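Local coordinates for protein pentalenene synthase (Streptomyces chartreusis NRRL 3882, PDB 6Q4S) that probably cyclises (2E,6E)-farnesyl diphosphate, with magnesium as cofactor, to the bicyclic sesquiterpene alcohol 7-epi-alpha-eudesmol, at residues D81-S86 with A91-E96; H153-D158 with A174-R179; V181-S186 with D217-M222. One frame throughout, in Å; residues are numbered along the deposited sequence.

How the contacts relate
The three contacts follow one another along the chain and lie within the metal-binding terpene synthase region. Contacts 1 and 2, with centres about 17 Å apart, meet where Ile-94 CG2 packs 4.0 Å from Val-157 CG2. Contacts 2 and 3 are closer, about 12 Å between centres, and are joined by a salt bridge of 3.0 Å from Arg-178 NE to Asp-217 OD1. Contacts 1 and 3 do not touch; their nearest atoms are about 14 Å apart. All border the probable active site. Contact 1 holds Asp-84, a likely magnesium ligand, contact 2 holds Arg-177, which probably binds substrate, and contact 3 adjoins both Arg-177 and the likely magnesium ligand Asn-223.

Contact 1 of 3, residues D81-S86 with A91-E96; sequences DQFDAS and ADRIAE
Phe-83 lays one face of its ring on Ile-94 and meets the alkyl part of Arg-93 with its CD1 and CE1 atoms. The Ile-94 contact is a CH-pi interaction. Ile-94 CG1 stands 3.9 Å from the centroid of the Phe-83 ring, only 20° off the ring normal, and is displaced toward the CD2 side of the rim. The shortest approach is 3.6 Å, from Ile-94 CG1 to Phe-83 CD2. In Ile-94 the CG1 branch lies beside the backbone N (chi1 -74°), and this brings its methylene over the ring. The opposite face of Phe-83 is lined by CB of its own neighbour, Gln-82, 3.8 Å above the plane. The ring is thus held between an isoleucine of the helix and a residue of its own loop.

Phe-83 lies in the fourth position of the DDXXD motif, Asp-80 to Asp-84, which in relatives binds magnesium at the mouth of the class I terpene synthase site. The contact therefore ties the loop that probably helps bind magnesium to helix 90-103. Asp-84 and the two residues after it are poorly ordered here, whereas Phe-83 is packed.

Arg-93 CG lies 3.6 Å from Phe-83 CD1 and about as far from CE1. The chain then bends at chi2. The guanidinium plane is turned 81° from the ring plane, and the aliphatic CG does the touching. The guanidinium turns to Glu-96, one helical turn on, where Arg-93 NH1 makes a salt bridge of 3.0 Å to Glu-96 OE1. The hydrogen bond in it is weak, but OE1 does lie in the guanidinium plane. On the same helix, Ala-91 packs on Ala-161 of helix 136-161. Nearby, Asp-92 forms a salt bridge with Arg-114 of the second subunit.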
ATOM      1  N   ASP A  81      20.902 -10.801  -5.880  1.00 71.40           N
ATOM      2  CA  ASP A  81      22.127 -10.840  -6.699  1.00 72.46           C
ATOM      3  C   ASP A  81      22.563  -9.455  -7.257  1.00 65.15           C
ATOM      4  O   ASP A  81      23.564  -9.356  -7.941  1.00 58.51           O
ATOM      5  CB  ASP A  81      21.996 -11.930  -7.813  1.00 74.74           C
ATOM      6  CG  ASP A  81      21.554 -13.328  -7.245  1.00 78.14           C
ATOM      7  OD1 ASP A  81      21.482 -13.493  -6.008  1.00 90.81           O
ATOM      8  OD2 ASP A  81      21.258 -14.254  -8.021  1.00 79.12           O
ATOM      9  N   GLN A  82      21.859  -8.378  -6.932  1.00 64.90           N
ATOM     10  CA  GLN A  82      22.274  -7.047  -7.387  1.00 67.06           C
ATOM     11  C   GLN A  82      23.382  -6.425  -6.524  1.00 68.51           C
ATOM     12  O   GLN A  82      23.975  -5.425  -6.939  1.00 73.42           O
ATOM     13  CB  GLN A  82      21.051  -6.117  -7.446  1.00 64.63           C
ATOM     14  CG  GLN A  82      19.997  -6.570  -8.452  1.00 64.95           C
ATOM     15  CD  GLN A  82      20.521  -6.504  -9.894  1.00 57.15           C
ATOM     16  OE1 GLN A  82      20.717  -5.436 -10.410  1.00 51.62           O
ATOM     17  NE2 GLN A  82      20.750  -7.640 -10.512  1.00 48.81           N
ATOM     18  N   PHE A  83      23.647  -7.038  -5.353  1.00 64.52           N
ATOM     19  CA  PHE A  83      24.478  -6.487  -4.247  1.00 75.97           C
ATOM     20  C   PHE A  83      25.688  -7.376  -3.966  1.00 88.75           C
ATOM     21  O   PHE A  83      25.533  -8.611  -3.861  1.00 80.97           O
ATOM     22  CB  PHE A  83      23.647  -6.388  -2.939  1.00 72.83           C
ATOM     23  CG  PHE A  83      22.340  -5.694  -3.132  1.00 62.57           C
ATOM     24  CD1 PHE A  83      22.269  -4.328  -3.099  1.00 66.27           C
ATOM     25  CD2 PHE A  83      21.199  -6.412  -3.455  1.00 63.58           C
ATOM     26  CE1 PHE A  83      21.070  -3.678  -3.336  1.00 62.88           C
ATOM     27  CE2 PHE A  83      20.014  -5.766  -3.725  1.00 62.32           C
ATOM     28  CZ  PHE A  83      19.951  -4.389  -3.658  1.00 62.25           C
ATOM     29  N   ASP A  84      26.866  -6.741  -3.833  1.00103.70           N
ATOM     30  CA  ASP A  84      28.115  -7.408  -3.404  1.00106.64           C
ATOM     31  C   ASP A  84      27.830  -8.173  -2.100  1.00107.54           C
ATOM     32  O   ASP A  84      27.394  -7.569  -1.108  1.00105.14           O
ATOM     33  CB  ASP A  84      29.235  -6.368  -3.196  1.00109.33           C
ATOM     34  CG  ASP A  84      30.624  -6.996  -3.090  1.00114.98           C
ATOM     35  OD1 ASP A  84      31.070  -7.611  -4.084  1.00121.21           O
ATOM     36  OD2 ASP A  84      31.277  -6.859  -2.026  1.00105.02           O
ATOM     37  N   ALA A  85      28.029  -9.496  -2.129  1.00105.89           N
ATOM     38  CA  ALA A  85      27.557 -10.399  -1.051  1.00108.72           C
ATOM     39  C   ALA A  85      28.438 -10.354   0.208  1.00111.94           C
ATOM     40  O   ALA A  85      28.004 -10.791   1.287  1.00108.49           O
ATOM     41  CB  ALA A  85      27.419 -11.838  -1.567  1.00 95.06           C
ATOM     42  N   SER A  86      29.654  -9.816   0.058  1.00109.49           N
ATOM     43  CA  SER A  86      30.644  -9.767   1.126  1.00114.29           C
ATOM     44  C   SER A  86      30.755  -8.397   1.825  1.00116.09           C
ATOM     45  O   SER A  86      31.376  -8.317   2.886  1.00117.52           O
ATOM     46  CB  SER A  86      32.017 -10.189   0.581  1.00107.87           C
ATOM     47  OG  SER A  86      32.625  -9.123  -0.129  1.00 98.86           O
ATOM     48  N   ALA A  91      22.732  -6.038   4.252  1.00 47.36           N
ATOM     49  CA  ALA A  91      21.355  -6.060   4.722  1.00 47.61           C
ATOM     50  C   ALA A  91      20.696  -4.646   4.753  1.00 42.83           C
ATOM     51  O   ALA A  91      19.555  -4.510   4.308  1.00 44.17           O
ATOM     52  CB  ALA A  91      21.247  -6.778   6.052  1.00 45.45           C
ATOM     53  N   ASP A  92      21.450  -3.607   5.117  1.00 36.35           N
ATOM     54  CA  ASP A  92      21.006  -2.205   5.028  1.00 46.17           C
ATOM     55  C   ASP A  92      20.824  -1.698   3.588  1.00 42.11           C
ATOM     56  O   ASP A  92      19.876  -0.973   3.304  1.00 37.13           O
ATOM     57  CB  ASP A  92      21.956  -1.221   5.725  1.00 47.46           C
ATOM     58  CG  ASP A  92      21.989  -1.357   7.245  1.00 51.71           C
ATOM     59  OD1 ASP A  92      21.137  -2.048   7.876  1.00 52.96           O
ATOM     60  OD2 ASP A  92      22.901  -0.721   7.822  1.00 58.50           O
ATOM     61  N   ARG A  93      21.732  -2.041   2.691  1.00 37.54           N
ATOM     62  CA  ARG A  93      21.544  -1.678   1.296  1.00 40.17           C
ATOM     63  C   ARG A  93      20.311  -2.390   0.701  1.00 33.39           C
ATOM     64  O   ARG A  93      19.557  -1.759   0.008  1.00 39.73           O
ATOM     65  CB  ARG A  93      22.803  -1.950   0.471  1.00 45.81           C
ATOM     66  CG  ARG A  93      22.705  -1.487  -0.977  1.00 49.14           C
ATOM     67  CD  ARG A  93      22.321  -0.018  -1.140  1.00 49.13           C
ATOM     68  NE  ARG A  93      22.333   0.362  -2.542  1.00 52.88           N
ATOM     69  CZ  ARG A  93      22.119   1.589  -2.996  1.00 57.35           C
ATOM     70  NH1 ARG A  93      21.824   2.568  -2.156  1.00 59.90           N
ATOM     71  NH2 ARG A  93      22.170   1.837  -4.308  1.00 59.77           N
ATOM     72  N   ILE A  94      20.100  -3.651   1.006  1.00 34.19           N
ATOM     73  CA  ILE A  94      18.908  -4.383   0.569  1.00 37.38           C
ATOM     74  C   ILE A  94      17.597  -3.688   1.050  1.00 40.73           C
ATOM     75  O   ILE A  94      16.704  -3.442   0.247  1.00 35.46           O
ATOM     76  CB  ILE A  94      19.015  -5.852   0.950  1.00 37.98           C
ATOM     77  CG1 ILE A  94      20.037  -6.546   0.002  1.00 40.39           C
ATOM     78  CG2 ILE A  94      17.668  -6.604   0.903  1.00 38.26           C
ATOM     79  CD1 ILE A  94      20.391  -7.935   0.478  1.00 37.46           C
ATOM     80  N   ALA A  95      17.540  -3.290   2.323  1.00 35.53           N
ATOM     81  CA  ALA A  95      16.368  -2.633   2.853  1.00 37.46           C
ATOM     82  C   ALA A  95      16.110  -1.380   2.156  1.00 32.82           C
ATOM     83  O   ALA A  95      14.951  -1.040   1.922  1.00 37.22           O
ATOM     84  CB  ALA A  95      16.511  -2.336   4.359  1.00 38.63           C
ATOM     85  N   GLU A  96      17.179  -0.626   1.888  1.00 35.07           N
ATOM     86  CA  GLU A  96      17.099   0.607   1.163  1.00 35.80           C
ATOM     87  C   GLU A  96      16.501   0.458  -0.262  1.00 34.92           C
ATOM     88  O   GLU A  96      15.630   1.249  -0.685  1.00 32.93           O
ATOM     89  CB  GLU A  96      18.463   1.322   1.148  1.00 37.14           C
ATOM     90  CG  GLU A  96      18.497   2.622   0.395  1.00 47.21           C
ATOM     91  CD  GLU A  96      19.834   3.423   0.442  1.00 56.61           C
ATOM     92  OE1 GLU A  96      20.956   2.849   0.678  1.00 60.20           O
ATOM     93  OE2 GLU A  96      19.723   4.662   0.194  1.00 55.53           O
TER

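Contact 2 of 3, residues H153-D158 with A174-R179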
ATOM      1  N   HIS A 153      10.492  -9.923   2.956  1.00 32.54           N
ATOM      2  CA  HIS A 153      11.801 -10.253   2.395  1.00 31.90           C
ATOM      3  C   HIS A 153      12.936  -9.593   3.176  1.00 33.81           C
ATOM      4  O   HIS A 153      13.954 -10.232   3.421  1.00 33.55           O
ATOM      5  CB  HIS A 153      11.957  -9.834   0.939  1.00 29.07           C
ATOM      6  CG  HIS A 153      13.304 -10.170   0.353  1.00 32.82           C
ATOM      7  ND1 HIS A 153      13.743 -11.467   0.190  1.00 36.62           N
ATOM      8  CD2 HIS A 153      14.324  -9.383  -0.068  1.00 37.47           C
ATOM      9  CE1 HIS A 153      14.953 -11.474  -0.328  1.00 34.71           C
ATOM     10  NE2 HIS A 153      15.315 -10.225  -0.540  1.00 36.92           N
ATOM     11  N   CYS A 154      12.806  -8.307   3.501  1.00 33.02           N
ATOM     12  CA  CYS A 154      13.808  -7.621   4.359  1.00 33.52           C
ATOM     13  C   CYS A 154      13.949  -8.286   5.726  1.00 30.08           C
ATOM     14  O   CYS A 154      15.074  -8.385   6.238  1.00 32.51           O
ATOM     15  CB  CYS A 154      13.471  -6.124   4.532  1.00 33.69           C
ATOM     16  SG  CYS A 154      13.620  -5.230   2.980  1.00 37.95           S
ATOM     17  N   GLU A 155      12.848  -8.697   6.346  1.00 29.89           N
ATOM     18  CA  GLU A 155      12.939  -9.446   7.618  1.00 33.19           C
ATOM     19  C   GLU A 155      13.754 -10.772   7.477  1.00 39.70           C
ATOM     20  O   GLU A 155      14.496 -11.179   8.394  1.00 38.09           O
ATOM     21  CB  GLU A 155      11.585  -9.745   8.230  1.00 34.33           C
ATOM     22  CG  GLU A 155      10.871  -8.467   8.690  1.00 33.72           C
ATOM     23  CD  GLU A 155       9.493  -8.738   9.162  1.00 34.60           C
ATOM     24  OE1 GLU A 155       9.153  -9.895   9.441  1.00 36.90           O
ATOM     25  OE2 GLU A 155       8.735  -7.765   9.308  1.00 41.12           O
ATOM     26  N   GLU A 156      13.604 -11.448   6.344  1.00 33.64           N
ATOM     27  CA  GLU A 156      14.352 -12.699   6.072  1.00 35.19           C
ATOM     28  C   GLU A 156      15.842 -12.448   5.916  1.00 35.14           C
ATOM     29  O   GLU A 156      16.664 -13.149   6.517  1.00 39.92           O
ATOM     30  CB  GLU A 156      13.794 -13.335   4.795  1.00 41.66           C
ATOM     31  CG  GLU A 156      14.322 -14.673   4.332  1.00 49.90           C
ATOM     32  CD  GLU A 156      13.465 -15.178   3.144  1.00 45.50           C
ATOM     33  OE1 GLU A 156      13.397 -14.506   2.062  1.00 63.61           O
ATOM     34  OE2 GLU A 156      12.748 -16.143   3.351  1.00 52.05           O
ATOM     35  N   VAL A 157      16.175 -11.431   5.154  1.00 31.79           N
ATOM     36  CA  VAL A 157      17.523 -10.959   4.990  1.00 35.33           C
ATOM     37  C   VAL A 157      18.207 -10.567   6.318  1.00 42.86           C
ATOM     38  O   VAL A 157      19.465 -10.858   6.516  1.00 36.72           O
ATOM     39  CB  VAL A 157      17.576  -9.785   4.007  1.00 36.16           C
ATOM     40  CG1 VAL A 157      18.915  -9.088   4.051  1.00 31.83           C
ATOM     41  CG2 VAL A 157      17.278 -10.249   2.543  1.00 37.25           C
ATOM     42  N   ASP A 158      17.458  -9.859   7.189  1.00 37.34           N
ATOM     43  CA  ASP A 158      18.025  -9.450   8.489  1.00 41.34           C
ATOM     44  C   ASP A 158      18.203 -10.679   9.385  1.00 35.81           C
ATOM     45  O   ASP A 158      19.185 -10.751  10.102  1.00 41.02           O
ATOM     46  CB  ASP A 158      17.182  -8.377   9.221  1.00 44.07           C
ATOM     47  CG  ASP A 158      17.254  -6.998   8.570  1.00 51.99           C
ATOM     48  OD1 ASP A 158      18.338  -6.573   8.079  1.00 51.88           O
ATOM     49  OD2 ASP A 158      16.190  -6.303   8.566  1.00 59.98           O
ATOM     50  N   ALA A 174       5.490 -20.993   9.776  1.00 34.72           N
ATOM     51  CA  ALA A 174       4.376 -21.110   8.864  1.00 39.39           C
ATOM     52  C   ALA A 174       3.782 -19.735   8.592  1.00 46.01           C
ATOM     53  O   ALA A 174       3.539 -19.375   7.437  1.00 42.60           O
ATOM     54  CB  ALA A 174       3.304 -21.997   9.430  1.00 43.28           C
ATOM     55  N   GLU A 175       3.573 -18.951   9.658  1.00 42.61           N
ATOM     56  CA  GLU A 175       3.078 -17.554   9.511  1.00 47.61           C
ATOM     57  C   GLU A 175       4.002 -16.717   8.663  1.00 41.29           C
ATOM     58  O   GLU A 175       3.544 -16.027   7.771  1.00 35.77           O
ATOM     59  CB  GLU A 175       2.933 -16.841  10.863  1.00 52.96           C
ATOM     60  CG  GLU A 175       2.186 -15.510  10.788  1.00 66.94           C
ATOM     61  CD  GLU A 175       1.864 -14.902  12.165  1.00 78.56           C
ATOM     62  OE1 GLU A 175       2.259 -13.722  12.370  1.00 83.07           O
ATOM     63  OE2 GLU A 175       1.233 -15.598  13.019  1.00 76.07           O
ATOM     64  N   PHE A 176       5.290 -16.758   8.977  1.00 33.59           N
ATOM     65  CA  PHE A 176       6.297 -16.010   8.230  1.00 31.73           C
ATOM     66  C   PHE A 176       6.408 -16.404   6.699  1.00 31.46           C
ATOM     67  O   PHE A 176       6.609 -15.523   5.801  1.00 30.75           O
ATOM     68  CB  PHE A 176       7.640 -16.207   8.865  1.00 28.32           C
ATOM     69  CG  PHE A 176       8.716 -15.312   8.353  1.00 31.07           C
ATOM     70  CD1 PHE A 176       8.609 -13.949   8.429  1.00 33.91           C
ATOM     71  CD2 PHE A 176       9.886 -15.832   7.826  1.00 34.42           C
ATOM     72  CE1 PHE A 176       9.639 -13.117   7.966  1.00 30.77           C
ATOM     73  CE2 PHE A 176      10.923 -15.014   7.393  1.00 33.55           C
ATOM     74  CZ  PHE A 176      10.797 -13.648   7.440  1.00 31.05           C
ATOM     75  N   ARG A 177       6.248 -17.682   6.436  1.00 31.95           N
ATOM     76  CA  ARG A 177       6.503 -18.225   5.091  1.00 33.02           C
ATOM     77  C   ARG A 177       5.340 -17.791   4.196  1.00 29.75           C
ATOM     78  O   ARG A 177       5.560 -17.584   3.005  1.00 31.85           O
ATOM     79  CB  ARG A 177       6.595 -19.726   5.074  1.00 32.85           C
ATOM     80  CG  ARG A 177       6.867 -20.357   3.706  1.00 35.98           C
ATOM     81  CD  ARG A 177       8.209 -19.895   3.246  1.00 41.02           C
ATOM     82  NE  ARG A 177       8.579 -20.570   2.047  1.00 46.49           N
ATOM     83  CZ  ARG A 177       8.932 -19.969   0.924  1.00 44.45           C
ATOM     84  NH1 ARG A 177       8.939 -18.617   0.806  1.00 39.71           N
ATOM     85  NH2 ARG A 177       9.215 -20.745  -0.111  1.00 42.21           N
ATOM     86  N   ARG A 178       4.152 -17.694   4.777  1.00 29.25           N
ATOM     87  CA  ARG A 178       3.002 -17.098   4.080  1.00 33.93           C
ATOM     88  C   ARG A 178       3.297 -15.691   3.571  1.00 37.07           C
ATOM     89  O   ARG A 178       2.848 -15.296   2.480  1.00 33.27           O
ATOM     90  CB  ARG A 178       1.776 -17.090   4.955  1.00 35.34           C
ATOM     91  CG  ARG A 178       0.513 -16.587   4.233  1.00 38.61           C
ATOM     92  CD  ARG A 178      -0.665 -16.473   5.170  1.00 40.01           C
ATOM     93  NE  ARG A 178      -1.138 -17.815   5.602  1.00 44.35           N
ATOM     94  CZ  ARG A 178      -2.075 -18.025   6.534  1.00 41.34           C
ATOM     95  NH1 ARG A 178      -2.642 -17.013   7.158  1.00 38.93           N
ATOM     96  NH2 ARG A 178      -2.471 -19.255   6.833  1.00 43.69           N
ATOM     97  N   ARG A 179       4.068 -14.956   4.345  1.00 32.88           N
ATOM     98  CA  ARG A 179       4.436 -13.602   3.965  1.00 32.20           C
ATOM     99  C   ARG A 179       5.555 -13.564   2.913  1.00 34.60           C
ATOM    100  O   ARG A 179       5.482 -12.798   1.984  1.00 32.77           O
ATOM    101  CB  ARG A 179       4.822 -12.776   5.176  1.00 30.52           C
ATOM    102  CG  ARG A 179       3.754 -12.741   6.314  1.00 33.16           C
ATOM    103  CD  ARG A 179       4.323 -12.134   7.596  1.00 30.24           C
ATOM    104  NE  ARG A 179       4.917 -10.811   7.400  1.00 27.03           N
ATOM    105  CZ  ARG A 179       5.949 -10.329   8.070  1.00 32.92           C
ATOM    106  NH1 ARG A 179       6.574 -11.067   8.995  1.00 31.61           N
ATOM    107  NH2 ARG A 179       6.460  -9.147   7.758  1.00 32.08           N
TER
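The Phe-176 ring points its edge at helix 153-158. Near the ring plane, Glu-155 OE1 is 3.6 Å from Phe-176 CE1 and the backbone N of Glu-156 is 3.7 Å from Phe-176 CZ. Farther round the rim, near Phe-176 CD1, Arg-179 NH1 also lies in the ring plane. The second flat pair is the Glu-155 carboxylate and the Arg-179 guanidinium, whose planes are well turned from each other.

Arg-179 grips Glu-155 end-on, one nitrogen to each oxygen. Arg-179 NH1 donates to Glu-155 OE1 over 2.9 Å, on the syn side, though tilted well out of the carboxylate plane and bent at the hydrogen (148°). Arg-179 NH2 donates to Glu-155 OE2 over 3.1 Å and is nearly straight (171°), yet it comes from above the carboxylate plane. The Arg-179 chain bends at chi3, which helps turn its end to the acid.

The axes of the two helical segments are 10.6 Å apart, and their N-to-C directions are 124° apart, closer to antiparallel than to parallel. Helix 170-180 also carries Arg-177, which fits the pyrophosphate sensor of class I terpene synthases. Its NE forms a salt bridge with Asp-224. Pro-108 of the second subunit packs on Arg-179.

The acid and the base probably balance each other's charge, while the weakly positive rim of Phe-176 is likely to add a modest attraction for OE1.

Contact 3 of 3, residues V181-S186 with D217-M222; sequences VGIHHS and DTIGFM
Ile-183 and Ile-219 make one apolar contact, with their CD1 methyls 3.8 Å apart. Ile-183 CG1 is almost as near to the same methyl of Ile-219, and the two side chains run obliquely past each other. Trp-304 of helix 288-313 packs on Ile-183 as well. Cutting Ile-183 back to an alanine here would remove CG1, CG2 and CD1, and is likely to open a gap beside the CD1 methyl of Ile-219 and Trp-304.

Val-181 makes the second apolar contact, against backbone. Its CG2 branch lies opposite the backbone N and rests 3.6 Å from Gly-220 CA. Val-181 CG2 is 4.2 Å from Ile-219 CG2. With no side chain on Gly-220, the chains come close, and the CA atoms of Val-181 and Gly-220 are 5.5 Å apart.

The segment 181-186 spans a break between helix 170-180 and helix 183-194. Gly-182, with a positive phi of 76°, marks the break. This matches the broken helix G of class I terpene synthases, where the pyrophosphate sensor, here probably Arg-177, lies just before the break. Helix 206-228 carries the probable magnesium ligands Asn-223 and Ser-227 further along.

One hydrogen bond closes the turn that starts helix 183-194, and another reaches helix 206-228. Ser-186 OG donates to Gly-182 O over a short 2.6 Å, tilted 19° from the carbonyl plane. The same oxygen sits 3.0 Å above the plane of the His-185 ring, toward its rim, without a hydrogen bond to it. His-184 NE2 bonds to Asp-213, a polar link beside the apolar ones.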
ATOM      1  N   VAL A 181       6.572 -15.772   0.758  1.00 29.54           N
ATOM      2  CA  VAL A 181       6.418 -16.482  -0.526  1.00 32.47           C
ATOM      3  C   VAL A 181       5.869 -15.552  -1.644  1.00 33.23           C
ATOM      4  O   VAL A 181       6.131 -15.807  -2.796  1.00 32.92           O
ATOM      5  CB  VAL A 181       5.568 -17.735  -0.388  1.00 26.21           C
ATOM      6  CG1 VAL A 181       4.115 -17.419  -0.192  1.00 31.02           C
ATOM      7  CG2 VAL A 181       5.714 -18.655  -1.594  1.00 30.74           C
ATOM      8  N   GLY A 182       5.155 -14.486  -1.291  1.00 31.49           N
ATOM      9  CA  GLY A 182       4.889 -13.412  -2.290  1.00 33.00           C
ATOM     10  C   GLY A 182       3.812 -13.779  -3.339  1.00 33.86           C
ATOM     11  O   GLY A 182       3.834 -13.323  -4.520  1.00 31.90           O
ATOM     12  N   ILE A 183       2.843 -14.550  -2.902  1.00 30.13           N
ATOM     13  CA  ILE A 183       1.862 -15.098  -3.793  1.00 30.21           C
ATOM     14  C   ILE A 183       0.622 -14.205  -3.877  1.00 30.11           C
ATOM     15  O   ILE A 183      -0.139 -14.283  -4.835  1.00 28.07           O
ATOM     16  CB  ILE A 183       1.486 -16.518  -3.309  1.00 30.43           C
ATOM     17  CG1 ILE A 183       2.562 -17.503  -3.743  1.00 33.05           C
ATOM     18  CG2 ILE A 183       0.165 -16.980  -3.843  1.00 30.55           C
ATOM     19  CD1 ILE A 183       2.849 -17.546  -5.253  1.00 34.89           C
ATOM     20  N   HIS A 184       0.354 -13.388  -2.857  1.00 28.53           N
ATOM     21  CA  HIS A 184      -0.793 -12.507  -2.945  1.00 27.30           C
ATOM     22  C   HIS A 184      -0.669 -11.559  -4.171  1.00 29.21           C
ATOM     23  O   HIS A 184      -1.642 -11.398  -4.930  1.00 28.70           O
ATOM     24  CB  HIS A 184      -0.973 -11.706  -1.641  1.00 29.33           C
ATOM     25  CG  HIS A 184      -1.466 -12.562  -0.505  1.00 31.62           C
ATOM     26  ND1 HIS A 184      -0.653 -13.437   0.189  1.00 35.01           N
ATOM     27  CD2 HIS A 184      -2.701 -12.692   0.031  1.00 31.52           C
ATOM     28  CE1 HIS A 184      -1.384 -14.071   1.098  1.00 32.98           C
ATOM     29  NE2 HIS A 184      -2.624 -13.625   1.024  1.00 34.24           N
ATOM     30  N   HIS A 185       0.483 -10.904  -4.310  1.00 27.27           N
ATOM     31  CA  HIS A 185       0.682  -9.943  -5.430  1.00 29.87           C
ATOM     32  C   HIS A 185       0.762 -10.726  -6.752  1.00 30.53           C
ATOM     33  O   HIS A 185       0.363 -10.195  -7.854  1.00 30.81           O
ATOM     34  CB  HIS A 185       1.908  -9.035  -5.255  1.00 28.17           C
ATOM     35  CG  HIS A 185       3.212  -9.750  -5.212  1.00 29.57           C
ATOM     36  ND1 HIS A 185       3.861 -10.215  -6.343  1.00 34.42           N
ATOM     37  CD2 HIS A 185       4.061  -9.987  -4.185  1.00 27.70           C
ATOM     38  CE1 HIS A 185       5.001 -10.770  -6.007  1.00 28.99           C
ATOM     39  NE2 HIS A 185       5.156 -10.614  -4.704  1.00 34.32           N
ATOM     40  N   SER A 186       1.290 -11.961  -6.656  1.00 29.69           N
ATOM     41  CA  SER A 186       1.367 -12.851  -7.859  1.00 28.38           C
ATOM     42  C   SER A 186      -0.005 -13.153  -8.427  1.00 28.13           C
ATOM     43  O   SER A 186      -0.173 -13.121  -9.675  1.00 28.96           O
ATOM     44  CB  SER A 186       2.208 -14.095  -7.584  1.00 28.71           C
ATOM     45  OG  SER A 186       3.472 -13.726  -7.075  1.00 26.42           O
ATOM     46  N   ASP A 217       0.223 -20.605   1.385  1.00 33.85           N
ATOM     47  CA  ASP A 217       0.794 -21.722   2.238  1.00 35.06           C
ATOM     48  C   ASP A 217       1.250 -22.881   1.372  1.00 31.92           C
ATOM     49  O   ASP A 217       2.390 -23.331   1.467  1.00 34.93           O
ATOM     50  CB  ASP A 217      -0.219 -22.246   3.243  1.00 37.03           C
ATOM     51  CG  ASP A 217      -0.586 -21.216   4.293  1.00 42.50           C
ATOM     52  OD1 ASP A 217       0.177 -20.218   4.494  1.00 42.64           O
ATOM     53  OD2 ASP A 217      -1.662 -21.384   4.890  1.00 44.04           O
ATOM     54  N   THR A 218       0.346 -23.323   0.505  1.00 32.62           N
ATOM     55  CA  THR A 218       0.550 -24.480  -0.311  1.00 31.67           C
ATOM     56  C   THR A 218       1.747 -24.283  -1.108  1.00 30.04           C
ATOM     57  O   THR A 218       2.618 -25.119  -1.133  1.00 37.34           O
ATOM     58  CB  THR A 218      -0.653 -24.699  -1.226  1.00 33.63           C
ATOM     59  OG1 THR A 218      -1.813 -24.902  -0.437  1.00 35.43           O
ATOM     60  CG2 THR A 218      -0.465 -25.889  -2.151  1.00 38.84           C
ATOM     61  N   ILE A 219       1.850 -23.151  -1.781  1.00 32.77           N
ATOM     62  CA  ILE A 219       3.003 -22.923  -2.654  1.00 30.23           C
ATOM     63  C   ILE A 219       4.285 -22.767  -1.874  1.00 31.38           C
ATOM     64  O   ILE A 219       5.299 -23.289  -2.291  1.00 30.60           O
ATOM     65  CB  ILE A 219       2.784 -21.711  -3.600  1.00 30.74           C
ATOM     66  CG1 ILE A 219       1.688 -22.046  -4.572  1.00 34.46           C
ATOM     67  CG2 ILE A 219       4.092 -21.353  -4.338  1.00 30.39           C
ATOM     68  CD1 ILE A 219       1.002 -20.808  -5.135  1.00 37.74           C
ATOM     69  N   GLY A 220       4.251 -22.078  -0.730  1.00 31.28           N
ATOM     70  CA  GLY A 220       5.518 -21.895   0.050  1.00 31.31           C
ATOM     71  C   GLY A 220       6.026 -23.239   0.578  1.00 30.30           C
ATOM     72  O   GLY A 220       7.232 -23.515   0.567  1.00 31.41           O
ATOM     73  N   PHE A 221       5.092 -24.071   1.013  1.00 30.10           N
ATOM     74  CA  PHE A 221       5.460 -25.412   1.561  1.00 32.22           C
ATOM     75  C   PHE A 221       5.960 -26.360   0.442  1.00 32.60           C
ATOM     76  O   PHE A 221       6.936 -27.082   0.637  1.00 32.32           O
ATOM     77  CB  PHE A 221       4.284 -26.036   2.260  1.00 31.49           C
ATOM     78  CG  PHE A 221       3.851 -25.333   3.549  1.00 32.86           C
ATOM     79  CD1 PHE A 221       4.621 -24.378   4.209  1.00 35.10           C
ATOM     80  CD2 PHE A 221       2.623 -25.649   4.080  1.00 37.97           C
ATOM     81  CE1 PHE A 221       4.144 -23.732   5.375  1.00 36.87           C
ATOM     82  CE2 PHE A 221       2.144 -25.018   5.233  1.00 38.90           C
ATOM     83  CZ  PHE A 221       2.896 -24.087   5.879  1.00 37.62           C
ATOM     84  N   MET A 222       5.337 -26.323  -0.757  1.00 33.77           N
ATOM     85  CA  MET A 222       5.868 -27.106  -1.903  1.00 32.94           C
ATOM     86  C   MET A 222       7.234 -26.650  -2.297  1.00 33.84           C
ATOM     87  O   MET A 222       8.144 -27.457  -2.544  1.00 32.90           O
ATOM     88  CB  MET A 222       4.918 -27.019  -3.132  1.00 37.12           C
ATOM     89  CG  MET A 222       3.573 -27.687  -2.884  1.00 42.41           C
ATOM     90  SD  MET A 222       2.363 -27.910  -4.260  1.00 47.57           S
ATOM     91  CE  MET A 222       3.569 -28.330  -5.429  1.00 46.63           C
TER